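Local coordinates for transcriptional regulator (LacI family) (Clostridium acetobutylicum ATCC 824, PDB 3G85), which probably regulates transcription by binding cis-regulatory DNA, as LacI-family regulators do, at residues 103-117 with 265-277. Residues are numbered along the deposited sequence; the frame is centred on the assembly and turned at random.
Sequences KYSSVNVDNYKMGEK and ENPTSILFDGPLI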
# COMPACT_ATOMS: atom_id res chain seq x y z
N LYS A 103 -3.49 -11.90 -17.38
CA LYS A 103 -4.53 -11.50 -18.34
C LYS A 103 -4.62 -9.97 -18.53
O LYS A 103 -4.74 -9.46 -19.65
CB LYS A 103 -5.90 -12.05 -17.91
CG LYS A 103 -7.05 -11.64 -18.84
CD LYS A 103 -8.35 -12.28 -18.41
CE LYS A 103 -9.46 -11.90 -19.39
NZ LYS A 103 -10.77 -12.51 -19.00
N TYR A 104 -4.64 -9.26 -17.40
CA TYR A 104 -4.74 -7.82 -17.37
C TYR A 104 -3.38 -7.19 -17.12
O TYR A 104 -2.55 -7.75 -16.40
CB TYR A 104 -5.72 -7.40 -16.25
CG TYR A 104 -7.14 -7.83 -16.51
CD1 TYR A 104 -7.96 -7.11 -17.37
CD2 TYR A 104 -7.66 -9.00 -15.93
CE1 TYR A 104 -9.28 -7.52 -17.62
CE2 TYR A 104 -8.96 -9.43 -16.19
CZ TYR A 104 -9.76 -8.67 -17.04
OH TYR A 104 -11.06 -9.05 -17.33
N SER A 105 -3.18 -6.02 -17.72
CA SER A 105 -2.02 -5.17 -17.41
C SER A 105 -2.12 -4.64 -15.97
O SER A 105 -3.24 -4.54 -15.36
CB SER A 105 -1.91 -4.03 -18.44
OG SER A 105 -1.74 -4.55 -19.79
N SER A 106 -0.98 -4.32 -15.39
CA SER A 106 -0.93 -3.96 -13.99
C SER A 106 0.22 -3.03 -13.70
O SER A 106 1.24 -3.02 -14.42
CB SER A 106 -0.85 -5.22 -13.09
OG SER A 106 0.35 -5.96 -13.34
N VAL A 107 0.05 -2.22 -12.65
CA VAL A 107 1.13 -1.41 -12.09
C VAL A 107 1.25 -1.83 -10.61
O VAL A 107 0.29 -1.67 -9.84
CB VAL A 107 0.83 0.13 -12.27
CG1 VAL A 107 1.87 1.00 -11.63
CG2 VAL A 107 0.76 0.52 -13.76
N ASN A 108 2.40 -2.38 -10.24
CA ASN A 108 2.57 -3.05 -8.95
C ASN A 108 3.82 -2.57 -8.26
O ASN A 108 4.62 -1.85 -8.86
CB ASN A 108 2.68 -4.57 -9.10
CG ASN A 108 1.59 -5.19 -9.99
OD1 ASN A 108 1.87 -6.11 -10.76
ND2 ASN A 108 0.39 -4.69 -9.91
N VAL A 109 3.98 -2.92 -6.99
CA VAL A 109 5.22 -2.60 -6.30
C VAL A 109 5.78 -3.94 -5.83
O VAL A 109 5.05 -4.91 -5.66
CB VAL A 109 5.00 -1.53 -5.18
CG1 VAL A 109 4.15 -2.14 -4.04
CG2 VAL A 109 6.35 -0.95 -4.66
N ASP A 110 7.10 -4.03 -5.65
CA ASP A 110 7.64 -5.32 -5.15
C ASP A 110 7.47 -5.45 -3.65
O ASP A 110 8.31 -5.01 -2.87
CB ASP A 110 9.09 -5.56 -5.55
CG ASP A 110 9.49 -7.06 -5.39
OD1 ASP A 110 8.98 -7.76 -4.48
OD2 ASP A 110 10.32 -7.55 -6.18
N ASN A 111 6.34 -6.03 -3.28
CA ASN A 111 5.83 -6.06 -1.91
C ASN A 111 6.76 -6.82 -0.99
O ASN A 111 7.13 -6.32 0.04
CB ASN A 111 4.42 -6.67 -1.92
CG ASN A 111 3.44 -5.77 -2.64
OD1 ASN A 111 3.11 -4.69 -2.14
ND2 ASN A 111 2.99 -6.19 -3.83
N TYR A 112 7.12 -8.04 -1.38
CA TYR A 112 8.07 -8.81 -0.60
C TYR A 112 9.36 -8.02 -0.33
O TYR A 112 9.82 -7.95 0.81
CB TYR A 112 8.34 -10.14 -1.29
CG TYR A 112 9.17 -11.10 -0.44
CD1 TYR A 112 8.56 -12.09 0.32
CD2 TYR A 112 10.57 -10.99 -0.41
CE1 TYR A 112 9.33 -12.96 1.11
CE2 TYR A 112 11.33 -11.86 0.35
CZ TYR A 112 10.70 -12.84 1.11
OH TYR A 112 11.47 -13.71 1.88
N LYS A 113 9.95 -7.41 -1.36
CA LYS A 113 11.17 -6.63 -1.16
C LYS A 113 10.99 -5.42 -0.24
O LYS A 113 11.94 -5.02 0.41
CB LYS A 113 11.83 -6.16 -2.46
CG LYS A 113 12.47 -7.29 -3.28
CD LYS A 113 13.21 -6.68 -4.47
CE LYS A 113 13.99 -7.76 -5.25
NZ LYS A 113 13.03 -8.68 -5.93
N MSE A 114 9.80 -4.82 -0.20
CA MSE A 114 9.57 -3.76 0.80
C MSE A 114 9.72 -4.25 2.24
O MSE A 114 10.40 -3.61 3.05
CB MSE A 114 8.17 -3.15 0.61
CG MSE A 114 8.05 -2.38 -0.72
SE MSE A 114 6.27 -1.62 -0.88
CE MSE A 114 6.43 -0.16 0.42
N GLY A 115 9.06 -5.37 2.56
CA GLY A 115 9.22 -5.98 3.90
C GLY A 115 10.68 -6.32 4.17
O GLY A 115 11.23 -6.09 5.26
N GLU A 116 11.31 -6.91 3.15
CA GLU A 116 12.73 -7.22 3.24
C GLU A 116 13.60 -6.00 3.57
O GLU A 116 14.47 -6.09 4.44
CB GLU A 116 13.17 -7.87 1.93
CG GLU A 116 14.62 -8.31 1.86
CD GLU A 116 14.91 -9.00 0.53
OE1 GLU A 116 14.74 -8.36 -0.53
OE2 GLU A 116 15.29 -10.19 0.55
N LYS A 117 13.40 -4.86 2.90
CA LYS A 117 14.16 -3.66 3.26
C LYS A 117 13.97 -3.24 4.71
O LYS A 117 14.91 -2.75 5.32
CB LYS A 117 13.80 -2.46 2.36
CG LYS A 117 14.09 -2.63 0.88
CD LYS A 117 13.86 -1.29 0.13
CE LYS A 117 13.76 -1.59 -1.38
NZ LYS A 117 13.58 -0.36 -2.19
N GLU A 265 0.04 -4.33 -25.47
CA GLU A 265 -0.90 -5.39 -25.34
C GLU A 265 -0.94 -5.88 -23.88
O GLU A 265 -0.04 -5.60 -23.05
CB GLU A 265 -0.48 -6.51 -26.34
CG GLU A 265 -1.31 -7.73 -26.42
CD GLU A 265 -2.80 -7.44 -26.65
OE1 GLU A 265 -3.24 -7.49 -27.81
OE2 GLU A 265 -3.52 -7.16 -25.67
N ASN A 266 -1.99 -6.62 -23.55
CA ASN A 266 -2.15 -7.16 -22.21
C ASN A 266 -1.62 -8.57 -22.12
O ASN A 266 -1.84 -9.35 -23.05
CB ASN A 266 -3.64 -7.16 -21.84
CG ASN A 266 -4.22 -5.79 -21.86
OD1 ASN A 266 -3.79 -4.88 -21.12
ND2 ASN A 266 -5.21 -5.60 -22.70
N PRO A 267 -0.92 -8.94 -21.02
CA PRO A 267 -0.54 -8.12 -19.85
C PRO A 267 0.82 -7.42 -19.99
O PRO A 267 1.83 -8.05 -20.31
CB PRO A 267 -0.47 -9.16 -18.73
CG PRO A 267 0.06 -10.42 -19.43
CD PRO A 267 -0.48 -10.34 -20.86
N THR A 268 0.81 -6.11 -19.79
CA THR A 268 2.01 -5.35 -19.55
C THR A 268 2.06 -5.08 -18.03
O THR A 268 1.07 -4.67 -17.43
CB THR A 268 1.98 -4.05 -20.38
OG1 THR A 268 2.21 -4.39 -21.77
CG2 THR A 268 3.04 -3.05 -19.90
N SER A 269 3.21 -5.35 -17.41
CA SER A 269 3.30 -5.37 -15.96
C SER A 269 4.49 -4.50 -15.58
O SER A 269 5.64 -4.86 -15.85
CB SER A 269 3.49 -6.81 -15.45
OG SER A 269 2.48 -7.64 -16.03
N ILE A 270 4.20 -3.34 -15.00
CA ILE A 270 5.23 -2.44 -14.48
C ILE A 270 5.41 -2.71 -13.00
O ILE A 270 4.44 -2.69 -12.22
CB ILE A 270 4.86 -0.95 -14.66
CG1 ILE A 270 4.39 -0.66 -16.09
CG2 ILE A 270 6.06 -0.06 -14.29
CD1 ILE A 270 5.28 -1.28 -17.20
N LEU A 271 6.66 -2.94 -12.61
CA LEU A 271 6.97 -3.23 -11.25
C LEU A 271 7.82 -2.10 -10.64
O LEU A 271 8.95 -1.90 -11.06
CB LEU A 271 7.70 -4.58 -11.17
CG LEU A 271 7.89 -5.14 -9.76
CD1 LEU A 271 6.54 -5.39 -8.97
CD2 LEU A 271 8.74 -6.43 -9.79
N PHE A 272 7.27 -1.38 -9.67
CA PHE A 272 7.98 -0.31 -9.00
C PHE A 272 8.81 -0.81 -7.86
O PHE A 272 8.49 -1.86 -7.24
CB PHE A 272 7.03 0.77 -8.44
CG PHE A 272 6.55 1.74 -9.47
CD1 PHE A 272 7.00 3.06 -9.45
CD2 PHE A 272 5.70 1.32 -10.51
CE1 PHE A 272 6.57 3.96 -10.41
CE2 PHE A 272 5.26 2.20 -11.47
CZ PHE A 272 5.70 3.52 -11.43
N ASP A 273 9.84 -0.04 -7.54
CA ASP A 273 10.60 -0.28 -6.32
C ASP A 273 9.96 0.58 -5.23
O ASP A 273 9.75 1.77 -5.45
CB ASP A 273 12.05 0.18 -6.50
CG ASP A 273 12.85 0.13 -5.17
OD1 ASP A 273 13.17 -0.97 -4.71
OD2 ASP A 273 13.12 1.20 -4.55
N GLY A 274 9.62 0.02 -4.06
CA GLY A 274 9.11 0.88 -2.96
C GLY A 274 10.29 1.38 -2.15
O GLY A 274 10.98 0.56 -1.55
N PRO A 275 10.61 2.69 -2.21
CA PRO A 275 11.90 3.13 -1.62
C PRO A 275 11.92 3.14 -0.10
O PRO A 275 10.92 3.53 0.54
CB PRO A 275 12.04 4.58 -2.07
CG PRO A 275 10.63 5.05 -2.21
CD PRO A 275 9.88 3.83 -2.79
N LEU A 276 13.05 2.74 0.48
CA LEU A 276 13.28 3.01 1.89
C LEU A 276 13.67 4.47 2.06
O LEU A 276 14.67 4.96 1.46
CB LEU A 276 14.33 2.06 2.48
CG LEU A 276 14.86 2.35 3.90
CD1 LEU A 276 13.84 1.98 4.95
CD2 LEU A 276 16.13 1.54 4.10
N ILE A 277 12.88 5.19 2.85
CA ILE A 277 13.12 6.61 3.04
C ILE A 277 13.54 6.80 4.48
O ILE A 277 12.73 6.73 5.38
CB ILE A 277 11.90 7.45 2.69
CG1 ILE A 277 11.43 7.14 1.26
CG2 ILE A 277 12.19 8.97 2.89
CD1 ILE A 277 10.23 7.95 0.77
O HOH W 1 -0.13 -7.82 -15.22
O HOH W 2 -5.57 -4.90 -19.04
O HOH W 3 10.11 -2.77 -3.59
O HOH W 4 15.25 1.93 -1.20
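Lys-117 reaches across to Asp-273 at the helix end of the contact. The chain of Lys-117 is extended beyond CG, which carries NZ to 2.6 Å from OD1 of Asp-273 in a salt bridge. NZ comes from the syn side of the carboxylate, 18° out of its plane. The same NZ donates to Gly-274 O, from well above the carbonyl plane, and to a water shared with Leu-276 N. On the way, the Lys-117 chain and the Leu-276 side chain run alongside each other, pointing opposite ways, with CD 4.1 Å from Leu-276 CB.

Earlier in both segments, strands 105-109 and 269-272 pair in parallel. Bonds alternate from Ser-106 N to Thr-268 O through to Asp-110 N to Phe-272 O. Strand 269-272 is the outermost strand of one parallel sheet. Its chain then passes into the other sheet, where 276-277 pairs antiparallel with 239-242. Strand 105-109 likewise runs on into helix 111-124, whose Met-114 touches Val-241 of strand 239-242. Both segments are inter-lobe connections of the type I periplasmic-binding-protein fold, as in LacI-family regulators.

On one face of the pair, Val-107 CG1 meets the Phe-272 ring obliquely, 3.6 Å from CE2. CG1 is there because it stands anti to the backbone N (chi1 176°). Helix 245-260 covers this face, with Met-248 and Thr-251 against the ring. On the other face, Leu-271 CD1 lies over the backbone, 3.5 Å from Val-109 C. Near the start of the strands, on the same face, a water accepts from Ser-106 OG and Ser-269 OG and donates to Tyr-104 O.

At the start of the pairing, Ser-105 OG has two partners. It accepts from Thr-268 N at 3.0 Å, nearly straight at 175°. It donates to Asn-266 OD1 at 2.5 Å, unusually short, so the exact length is doubtful. Asn-266 lies just before the cis peptide bond that leads into Pro-267.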